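Local atomic coordinates of endo alpha-1,4 polygalactosaminidase (PDB entry 6OJ1), a protein that cleaves alpha-1,4-linked galactosamine polymers from within the chain, as an endo-acting glycoside hydrolase able to disrupt microbial biofilms. Residues I62-N67 against C84-G89; R80-Y85 against G141-D146; D148-Y153 against I184-A189. All coordinates share one frame; numbering follows the deposited sequence.

Interaction 1. Residues I62-N67 against C84-G89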
loop_
_atom_site.group_PDB
_atom_site.type_symbol
_atom_site.label_atom_id
_atom_site.label_comp_id
_atom_site.label_asym_id
_atom_site.label_seq_id
_atom_site.Cartn_x
_atom_site.Cartn_y
_atom_site.Cartn_z
ATOM N N ILE A 62 5.898 -5.248 3.596
ATOM C CA ILE A 62 5.510 -6.100 4.717
ATOM C C ILE A 62 4.820 -5.255 5.784
ATOM O O ILE A 62 4.941 -4.026 5.820
ATOM C CB ILE A 62 6.714 -6.842 5.327
ATOM C CG1 ILE A 62 7.733 -5.830 5.871
ATOM C CG2 ILE A 62 7.387 -7.758 4.275
ATOM C CD1 ILE A 62 8.986 -6.475 6.501
ATOM N N ASP A 63 4.101 -5.936 6.674
ATOM C CA ASP A 63 3.309 -5.239 7.685
ATOM C C ASP A 63 4.183 -4.496 8.693
ATOM O O ASP A 63 5.151 -5.043 9.231
ATOM C CB ASP A 63 2.395 -6.233 8.401
ATOM C CG ASP A 63 1.444 -5.542 9.358
ATOM O OD1 ASP A 63 0.360 -5.097 8.903
ATOM O OD2 ASP A 63 1.806 -5.404 10.548
ATOM N N LEU A 64 3.822 -3.231 8.955
ATOM C CA LEU A 64 4.575 -2.383 9.875
ATOM C C LEU A 64 4.615 -2.952 11.290
ATOM O O LEU A 64 5.649 -2.884 11.966
ATOM C CB LEU A 64 3.943 -0.981 9.899
ATOM C CG LEU A 64 4.454 -0.042 10.993
ATOM C CD1 LEU A 64 5.930 0.244 10.808
ATOM C CD2 LEU A 64 3.623 1.238 10.953
ATOM N N PHE A 65 3.487 -3.457 11.781
ATOM C CA PHE A 65 3.396 -3.779 13.201
ATOM C C PHE A 65 4.018 -5.126 13.522
ATOM O O PHE A 65 4.730 -5.252 14.523
ATOM C CB PHE A 65 1.937 -3.792 13.653
ATOM C CG PHE A 65 1.350 -2.427 13.879
ATOM C CD1 PHE A 65 1.554 -1.758 15.084
ATOM C CD2 PHE A 65 0.560 -1.835 12.913
ATOM C CE1 PHE A 65 0.993 -0.510 15.312
ATOM C CE2 PHE A 65 -0.012 -0.573 13.132
ATOM C CZ PHE A 65 0.213 0.090 14.332
ATOM N N ILE A 66 3.764 -6.141 12.694
ATOM C CA ILE A 66 4.089 -7.505 13.107
ATOM C C ILE A 66 5.490 -7.927 12.709
ATOM O O ILE A 66 5.912 -9.037 13.062
ATOM C CB ILE A 66 3.032 -8.490 12.572
ATOM C CG1 ILE A 66 3.084 -8.584 11.054
ATOM C CG2 ILE A 66 1.647 -8.050 13.018
ATOM C CD1 ILE A 66 1.920 -9.377 10.476
ATOM N N ASN A 67 6.241 -7.071 12.022
ATOM C CA ASN A 67 7.627 -7.357 11.671
ATOM C C ASN A 67 8.584 -6.541 12.528
ATOM O O ASN A 67 8.368 -5.349 12.744
ATOM C CB ASN A 67 7.862 -7.053 10.205
ATOM C CG ASN A 67 7.228 -8.085 9.329
ATOM O OD1 ASN A 67 7.735 -9.206 9.236
ATOM N ND2 ASN A 67 6.107 -7.742 8.708
ATOM N N CYS A 84 6.908 -0.478 4.396
ATOM C CA CYS A 84 6.144 -0.907 5.558
ATOM C C CYS A 84 4.689 -0.517 5.354
ATOM O O CYS A 84 4.357 0.679 5.271
ATOM C CB CYS A 84 6.719 -0.293 6.830
ATOM S SG CYS A 84 8.348 -1.032 7.175
ATOM N N TYR A 85 3.843 -1.531 5.253
ATOM C CA TYR A 85 2.405 -1.374 5.070
ATOM C C TYR A 85 1.733 -1.002 6.390
ATOM O O TYR A 85 2.023 -1.588 7.435
ATOM C CB TYR A 85 1.819 -2.692 4.533
ATOM C CG TYR A 85 0.308 -2.762 4.641
ATOM C CD1 TYR A 85 -0.312 -3.220 5.805
ATOM C CD2 TYR A 85 -0.495 -2.333 3.594
ATOM C CE1 TYR A 85 -1.710 -3.242 5.925
ATOM C CE2 TYR A 85 -1.876 -2.363 3.697
ATOM C CZ TYR A 85 -2.481 -2.816 4.866
ATOM O OH TYR A 85 -3.858 -2.827 4.986
ATOM N N PHE A 86 0.779 -0.074 6.337
ATOM C CA PHE A 86 -0.143 0.101 7.449
ATOM C C PHE A 86 -1.415 0.721 6.892
ATOM O O PHE A 86 -1.427 1.246 5.777
ATOM C CB PHE A 86 0.453 0.966 8.564
ATOM C CG PHE A 86 0.603 2.443 8.192
ATOM C CD1 PHE A 86 1.747 2.896 7.540
ATOM C CD2 PHE A 86 -0.380 3.372 8.546
ATOM C CE1 PHE A 86 1.887 4.248 7.210
ATOM C CE2 PHE A 86 -0.243 4.712 8.223
ATOM C CZ PHE A 86 0.898 5.159 7.564
ATOM N N SER A 87 -2.495 0.607 7.644
ATOM C CA SER A 87 -3.760 1.193 7.211
ATOM C C SER A 87 -3.850 2.608 7.744
ATOM O O SER A 87 -3.879 2.815 8.960
ATOM C CB SER A 87 -4.962 0.380 7.688
ATOM O OG SER A 87 -6.150 0.977 7.174
ATOM N N ALA A 88 -3.915 3.585 6.833
ATOM C CA ALA A 88 -4.067 4.965 7.253
ATOM C C ALA A 88 -5.530 5.402 7.288
ATOM O O ALA A 88 -5.863 6.340 8.010
ATOM C CB ALA A 88 -3.266 5.875 6.317
ATOM N N GLY A 89 -6.412 4.710 6.574
ATOM C CA GLY A 89 -7.793 5.140 6.499
ATOM C C GLY A 89 -8.798 4.218 7.148
ATOM O O GLY A 89 -9.999 4.500 7.094
HETATM O O HOH W 1 0.326 -2.369 9.652
#

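Interaction 2. Residues R80-Y85 against G141-D146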
loop_
_atom_site.group_PDB
_atom_site.type_symbol
_atom_site.label_atom_id
_atom_site.label_comp_id
_atom_site.label_asym_id
_atom_site.label_seq_id
_atom_site.Cartn_x
_atom_site.Cartn_y
_atom_site.Cartn_z
ATOM N N ARG A 80 18.086 -5.351 -0.158
ATOM C CA ARG A 80 16.707 -5.096 -0.527
ATOM C C ARG A 80 16.185 -3.846 0.172
ATOM O O ARG A 80 16.727 -3.398 1.184
ATOM C CB ARG A 80 15.848 -6.311 -0.197
ATOM C CG ARG A 80 16.223 -7.457 -1.112
ATOM C CD ARG A 80 15.696 -8.767 -0.640
ATOM N NE ARG A 80 16.291 -9.855 -1.414
ATOM C CZ ARG A 80 16.050 -11.139 -1.178
ATOM N NH1 ARG A 80 15.234 -11.481 -0.189
ATOM N NH2 ARG A 80 16.628 -12.077 -1.922
ATOM N N LYS A 81 15.138 -3.271 -0.405
ATOM C CA LYS A 81 14.428 -2.161 0.208
ATOM C C LYS A 81 13.145 -2.670 0.852
ATOM O O LYS A 81 12.510 -3.606 0.357
ATOM C CB LYS A 81 14.107 -1.088 -0.834
ATOM C CG LYS A 81 15.341 -0.354 -1.409
ATOM C CD LYS A 81 15.936 0.639 -0.408
ATOM C CE LYS A 81 17.097 1.441 -1.010
ATOM N NZ LYS A 81 18.281 0.565 -1.245
ATOM N N VAL A 82 12.752 -2.043 1.964
ATOM C CA VAL A 82 11.593 -2.487 2.731
ATOM C C VAL A 82 10.564 -1.362 2.779
ATOM O O VAL A 82 10.846 -0.265 3.285
ATOM C CB VAL A 82 11.976 -2.935 4.149
ATOM C CG1 VAL A 82 10.737 -3.462 4.879
ATOM C CG2 VAL A 82 13.075 -3.995 4.101
ATOM N N ILE A 83 9.375 -1.643 2.256
ATOM C CA ILE A 83 8.212 -0.772 2.373
ATOM C C ILE A 83 7.357 -1.339 3.490
ATOM O O ILE A 83 7.116 -2.549 3.534
ATOM C CB ILE A 83 7.417 -0.716 1.055
ATOM C CG1 ILE A 83 8.251 -0.086 -0.061
ATOM C CG2 ILE A 83 6.110 0.076 1.224
ATOM C CD1 ILE A 83 7.561 -0.125 -1.442
ATOM N N CYS A 84 6.908 -0.478 4.396
ATOM C CA CYS A 84 6.144 -0.907 5.558
ATOM C C CYS A 84 4.689 -0.517 5.354
ATOM O O CYS A 84 4.357 0.679 5.271
ATOM C CB CYS A 84 6.719 -0.293 6.830
ATOM S SG CYS A 84 8.348 -1.032 7.175
ATOM N N TYR A 85 3.843 -1.531 5.253
ATOM C CA TYR A 85 2.405 -1.374 5.070
ATOM C C TYR A 85 1.733 -1.002 6.390
ATOM O O TYR A 85 2.023 -1.588 7.435
ATOM C CB TYR A 85 1.819 -2.692 4.533
ATOM C CG TYR A 85 0.308 -2.762 4.641
ATOM C CD1 TYR A 85 -0.312 -3.220 5.805
ATOM C CD2 TYR A 85 -0.495 -2.333 3.594
ATOM C CE1 TYR A 85 -1.710 -3.242 5.925
ATOM C CE2 TYR A 85 -1.876 -2.363 3.697
ATOM C CZ TYR A 85 -2.481 -2.816 4.866
ATOM O OH TYR A 85 -3.858 -2.827 4.986
ATOM N N GLY A 141 13.339 1.312 10.727
ATOM C CA GLY A 141 14.239 1.326 9.596
ATOM C C GLY A 141 13.572 1.177 8.250
ATOM O O GLY A 141 14.281 0.960 7.258
ATOM N N CYS A 142 12.237 1.294 8.185
ATOM C CA CYS A 142 11.513 1.203 6.922
ATOM C C CYS A 142 12.071 2.190 5.908
ATOM O O CYS A 142 12.331 3.350 6.233
ATOM C CB CYS A 142 10.025 1.487 7.134
ATOM S SG CYS A 142 9.218 0.389 8.321
ATOM N N ASP A 143 12.235 1.729 4.670
ATOM C CA ASP A 143 12.665 2.623 3.597
ATOM C C ASP A 143 11.518 3.467 3.087
ATOM O O ASP A 143 11.732 4.596 2.635
ATOM C CB ASP A 143 13.266 1.821 2.444
ATOM C CG ASP A 143 14.528 1.116 2.847
ATOM O OD1 ASP A 143 15.535 1.817 3.109
ATOM O OD2 ASP A 143 14.518 -0.134 2.935
ATOM N N GLY A 144 10.304 2.939 3.162
ATOM C CA GLY A 144 9.132 3.646 2.686
ATOM C C GLY A 144 7.932 3.058 3.384
ATOM O O GLY A 144 8.041 2.075 4.120
ATOM N N VAL A 145 6.774 3.676 3.152
ATOM C CA VAL A 145 5.529 3.224 3.763
ATOM C C VAL A 145 4.453 3.119 2.690
ATOM O O VAL A 145 4.473 3.839 1.683
ATOM C CB VAL A 145 5.068 4.153 4.912
ATOM C CG1 VAL A 145 6.048 4.098 6.109
ATOM C CG2 VAL A 145 4.908 5.600 4.425
ATOM N N ASP A 146 3.492 2.219 2.934
ATOM C CA ASP A 146 2.413 1.889 1.999
ATOM C C ASP A 146 1.099 2.070 2.752
ATOM O O ASP A 146 0.580 1.113 3.349
ATOM C CB ASP A 146 2.598 0.457 1.475
ATOM C CG ASP A 146 1.432 -0.039 0.629
ATOM O OD1 ASP A 146 0.620 0.776 0.140
ATOM O OD2 ASP A 146 1.321 -1.269 0.457
#

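Interaction 3. Residues D148-Y153 against I184-A189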
loop_
_atom_site.group_PDB
_atom_site.type_symbol
_atom_site.label_atom_id
_atom_site.label_comp_id
_atom_site.label_asym_id
_atom_site.label_seq_id
_atom_site.Cartn_x
_atom_site.Cartn_y
_atom_site.Cartn_z
ATOM N N ASP A 148 -2.713 2.325 3.546
ATOM C CA ASP A 148 -3.887 1.715 2.939
ATOM C C ASP A 148 -5.136 2.535 3.214
ATOM O O ASP A 148 -5.185 3.373 4.128
ATOM C CB ASP A 148 -4.073 0.282 3.478
ATOM C CG ASP A 148 -4.869 -0.617 2.548
ATOM O OD1 ASP A 148 -5.311 -0.181 1.448
ATOM O OD2 ASP A 148 -5.036 -1.806 2.914
ATOM N N ASN A 149 -6.141 2.293 2.379
ATOM C CA ASN A 149 -7.516 2.754 2.599
ATOM C C ASN A 149 -7.619 4.269 2.602
ATOM O O ASN A 149 -8.299 4.866 3.441
ATOM C CB ASN A 149 -8.066 2.141 3.881
ATOM C CG ASN A 149 -8.121 0.641 3.802
ATOM O OD1 ASN A 149 -8.728 0.083 2.874
ATOM N ND2 ASN A 149 -7.439 -0.033 4.725
ATOM N N VAL A 150 -6.936 4.902 1.653
ATOM C CA VAL A 150 -7.050 6.346 1.476
ATOM C C VAL A 150 -8.155 6.687 0.477
ATOM O O VAL A 150 -8.206 7.810 -0.036
ATOM C CB VAL A 150 -5.695 6.981 1.079
ATOM C CG1 VAL A 150 -4.670 6.810 2.229
ATOM C CG2 VAL A 150 -5.160 6.391 -0.216
ATOM N N ASP A 151 -9.056 5.738 0.225
ATOM C CA ASP A 151 -10.117 5.865 -0.767
ATOM C C ASP A 151 -11.502 5.721 -0.148
ATOM O O ASP A 151 -12.433 5.257 -0.812
ATOM C CB ASP A 151 -9.947 4.845 -1.896
ATOM C CG ASP A 151 -9.930 3.393 -1.396
ATOM O OD1 ASP A 151 -9.939 3.158 -0.171
ATOM O OD2 ASP A 151 -9.908 2.481 -2.240
ATOM N N GLY A 152 -11.661 6.172 1.104
ATOM C CA GLY A 152 -12.953 6.101 1.764
ATOM C C GLY A 152 -14.053 6.805 1.001
ATOM O O GLY A 152 -15.199 6.352 1.019
ATOM N N TYR A 153 -13.709 7.886 0.287
ATOM C CA TYR A 153 -14.684 8.626 -0.520
ATOM C C TYR A 153 -15.363 7.741 -1.561
ATOM O O TYR A 153 -16.473 8.061 -2.004
ATOM C CB TYR A 153 -14.019 9.832 -1.219
ATOM C CG TYR A 153 -12.922 9.442 -2.185
ATOM C CD1 TYR A 153 -13.221 9.005 -3.468
ATOM C CD2 TYR A 153 -11.584 9.458 -1.790
ATOM C CE1 TYR A 153 -12.219 8.605 -4.347
ATOM C CE2 TYR A 153 -10.579 9.068 -2.660
ATOM C CZ TYR A 153 -10.903 8.642 -3.934
ATOM O OH TYR A 153 -9.904 8.246 -4.808
ATOM N N ILE A 184 7.022 7.098 0.046
ATOM C CA ILE A 184 5.600 6.816 0.192
ATOM C C ILE A 184 5.012 6.615 -1.200
ATOM O O ILE A 184 5.580 7.044 -2.204
ATOM C CB ILE A 184 4.877 7.967 0.929
ATOM C CG1 ILE A 184 3.492 7.534 1.404
ATOM C CG2 ILE A 184 4.792 9.213 0.025
ATOM C CD1 ILE A 184 2.855 8.562 2.370
ATOM N N GLY A 185 3.859 5.954 -1.264
ATOM C CA GLY A 185 3.139 5.840 -2.517
ATOM C C GLY A 185 1.640 5.867 -2.295
ATOM O O GLY A 185 1.162 5.782 -1.165
ATOM N N LEU A 186 0.909 5.976 -3.407
ATOM C CA LEU A 186 -0.548 6.030 -3.397
ATOM C C LEU A 186 -1.130 4.630 -3.587
ATOM O O LEU A 186 -0.853 3.974 -4.591
ATOM C CB LEU A 186 -1.058 6.964 -4.498
ATOM C CG LEU A 186 -2.579 7.099 -4.534
ATOM C CD1 LEU A 186 -3.065 7.824 -3.252
ATOM C CD2 LEU A 186 -3.033 7.839 -5.789
ATOM N N LYS A 187 -1.953 4.190 -2.638
ATOM C CA LYS A 187 -2.648 2.908 -2.728
ATOM C C LYS A 187 -3.962 3.130 -3.470
ATOM O O LYS A 187 -4.868 3.788 -2.947
ATOM C CB LYS A 187 -2.910 2.348 -1.335
ATOM C CG LYS A 187 -3.670 1.018 -1.300
ATOM C CD LYS A 187 -2.870 -0.108 -1.958
ATOM C CE LYS A 187 -3.494 -1.487 -1.682
ATOM N NZ LYS A 187 -3.484 -1.855 -0.236
ATOM N N ASN A 188 -4.073 2.567 -4.677
ATOM C CA ASN A 188 -5.292 2.670 -5.517
ATOM C C ASN A 188 -5.685 4.141 -5.624
ATOM O O ASN A 188 -4.829 4.959 -5.974
ATOM C CB ASN A 188 -6.368 1.752 -4.954
ATOM C CG ASN A 188 -5.972 0.300 -5.019
ATOM O OD1 ASN A 188 -5.470 -0.164 -6.051
ATOM N ND2 ASN A 188 -6.195 -0.429 -3.937
ATOM N N ALA A 189 -6.944 4.505 -5.362
ATOM C CA ALA A 189 -7.374 5.910 -5.308
ATOM C C ALA A 189 -7.038 6.653 -6.595
ATOM O O ALA A 189 -6.571 7.796 -6.571
ATOM C CB ALA A 189 -6.757 6.619 -4.094
HETATM O O HOH W 2 -6.489 3.309 -0.763
HETATM O O HOH W 3 -9.483 2.962 -4.844
HETATM O O HOH W 4 -7.532 0.893 -1.648
#

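Interaction 1. Residues I62-N67 against C84-G89
The Y85 ring receives D63 OD1 at its edge, in the ring plane, 3.7 Å from Y85 CD1, with carboxylate and ring turned 42° apart. L64 CD2 lies oblique to the F86 ring, the nearest atom of that residue being F86 CB at 4.0 Å; the two side chains run alongside each other in the same direction. Helix 124-140 covers them through A137, M130 and L134. The other branch of L64, CD1, reaches C84 CB at 4.1 Å.

Between the backbones, Y85 N donates to I62 O (2.8 Å) and L64 N to Y85 O (2.9 Å), a parallel pairing of I62 with C84 and D63 with Y85. Water 1 donates to both D63 OD1 and Y85 O, clamping the carboxylate to the neighbouring strand; the same OD1 forms a salt bridge with R95. D63 CG stands anti to the backbone N (chi1 -174°), which leaves OD2 over the turn that follows. There OD2 takes F65 N from above the carboxylate plane and I66 N, at 3.0 Å, on its anti lone pair. N67 ND2 closes the turn on D63 O, almost straight and in the carbonyl plane.

D63 thus ends its strand in an Asx turn, and the whole belongs to the beta-alpha-beta unit of strand 59-63, helix 69-77 and strand 81-87 in the (beta/alpha)-barrel.

Interaction 2. Residues R80-Y85 against G141-D146
C84 and C142 are joined covalently, SG to SG at 2.0 Å, by a disulfide with a chi3 of -89°, close to the relaxed right angle. In both cysteines SG lies beside the backbone N and anti to the carbonyl carbon, which points the two sulfurs at each other. C142 lies two residues before strand 144-148, directly after G141, which ends helix 124-140 in a Schellman motif.

Hydrogen bonds pair the backbones in parallel, with I83 facing G144, C84 facing V145 and Y85 facing D146. C84 N donates to G144 O (2.8 Å), and D146 N donates to C84 O. Toward the start of strand 81-87, V82 O is gripped twice: D143 N comes nearly along the C=O axis, while G144 N is longer, at 3.3 Å. D143 adds the side-chain bond of the contact, its OD2 accepting V82 N at 2.8 Å on the anti lone pair and also a bond from Q76 NE2. One residue therefore both donates to and accepts from V82, fastening the start of the pairing.

The remaining side-chain contacts set apolar groups against two carboxylate-bearing residues. K81 passes nearly perpendicular to D143, its CD 3.6 Å from D143 CG; its bent chain engages W34 in a cation-pi contact. I83 CG2, anti to the backbone N, reaches D146 CB at 3.5 Å. D146 OD2 lies at the edge of the Y85 ring, in its plane and 3.8 Å from CD2, with carboxylate and ring 76° apart.

Strand 59-63 flanks strand 81-87 and 144-148 follows it in the sheet; V82 packs on helix 69-77, while C142 and V145 pack on helix 124-140.

Interaction 3. Residues D148-Y153 against I184-A189
V150 and A189 make the close-packed part of this contact, together with L186 and Y153. A V150 chi1 of -64° sets CG1 beside the backbone N and leaves CG2 between N and the carbonyl carbon; CG2 fits against L186 CD1 at 4.0 Å and A189 CB at 4.2 Å, and also meets K187 O. The Y153 hydroxyl closes the same patch, its OH 3.5 Å from A189 CA, while D151 C sits over one face of the Y153 ring, offset toward the rim. V150 and Y153 continue onto helix 163-179, which covers this patch through V170, Q163 and S166.

A buried charge pair lies beside it. K187 NZ reaches D148 OD1 at 3.0 Å, a salt bridge whose hydrogen bond is weak; bends at chi2 and chi4 fold the lysine chain so that NZ meets this oxygen. K187 CG lies 3.4 Å from the same D148 OD1. D148 OD2 has its own partner in the Y85 hydroxyl.

The contact lies at the C-terminal ends of neighbouring parallel strands, 144-148 and 183-187, the end at which (beta/alpha)-barrel enzymes carry their active sites. A potassium ion lies about 5 Å from the K187 side chain.

Elsewhere water does the joining. Water 2 bridges V150 N to K187 O. D151 OD2 accepts from two waters: water 3, at 2.7 Å, takes A189 N, and water 4 takes N188 ND2. Here D151 and N188, both partly exposed, face one another without direct contact.

All three contacts are largely buried and involve neighbouring parallel strands of the barrel sheet. Interactions 1 and 2 share strand 81-87 and C84 and Y85, pairing it with strand 59-63 on one edge and strand 144-148 on the other; interaction 3 moves on to the ends of 144-148 and 183-187. Interaction 2 relies on continuous backbone pairing and a covalent disulfide, interaction 1 on a shorter pairing ending in an Asx turn. Interaction 3 has no direct backbone bonds and depends on a salt bridge, apolar packing and bridging waters, where the strands give way to loops. The Y85 hydroxyl, bonded to D148, ties the first two to the third.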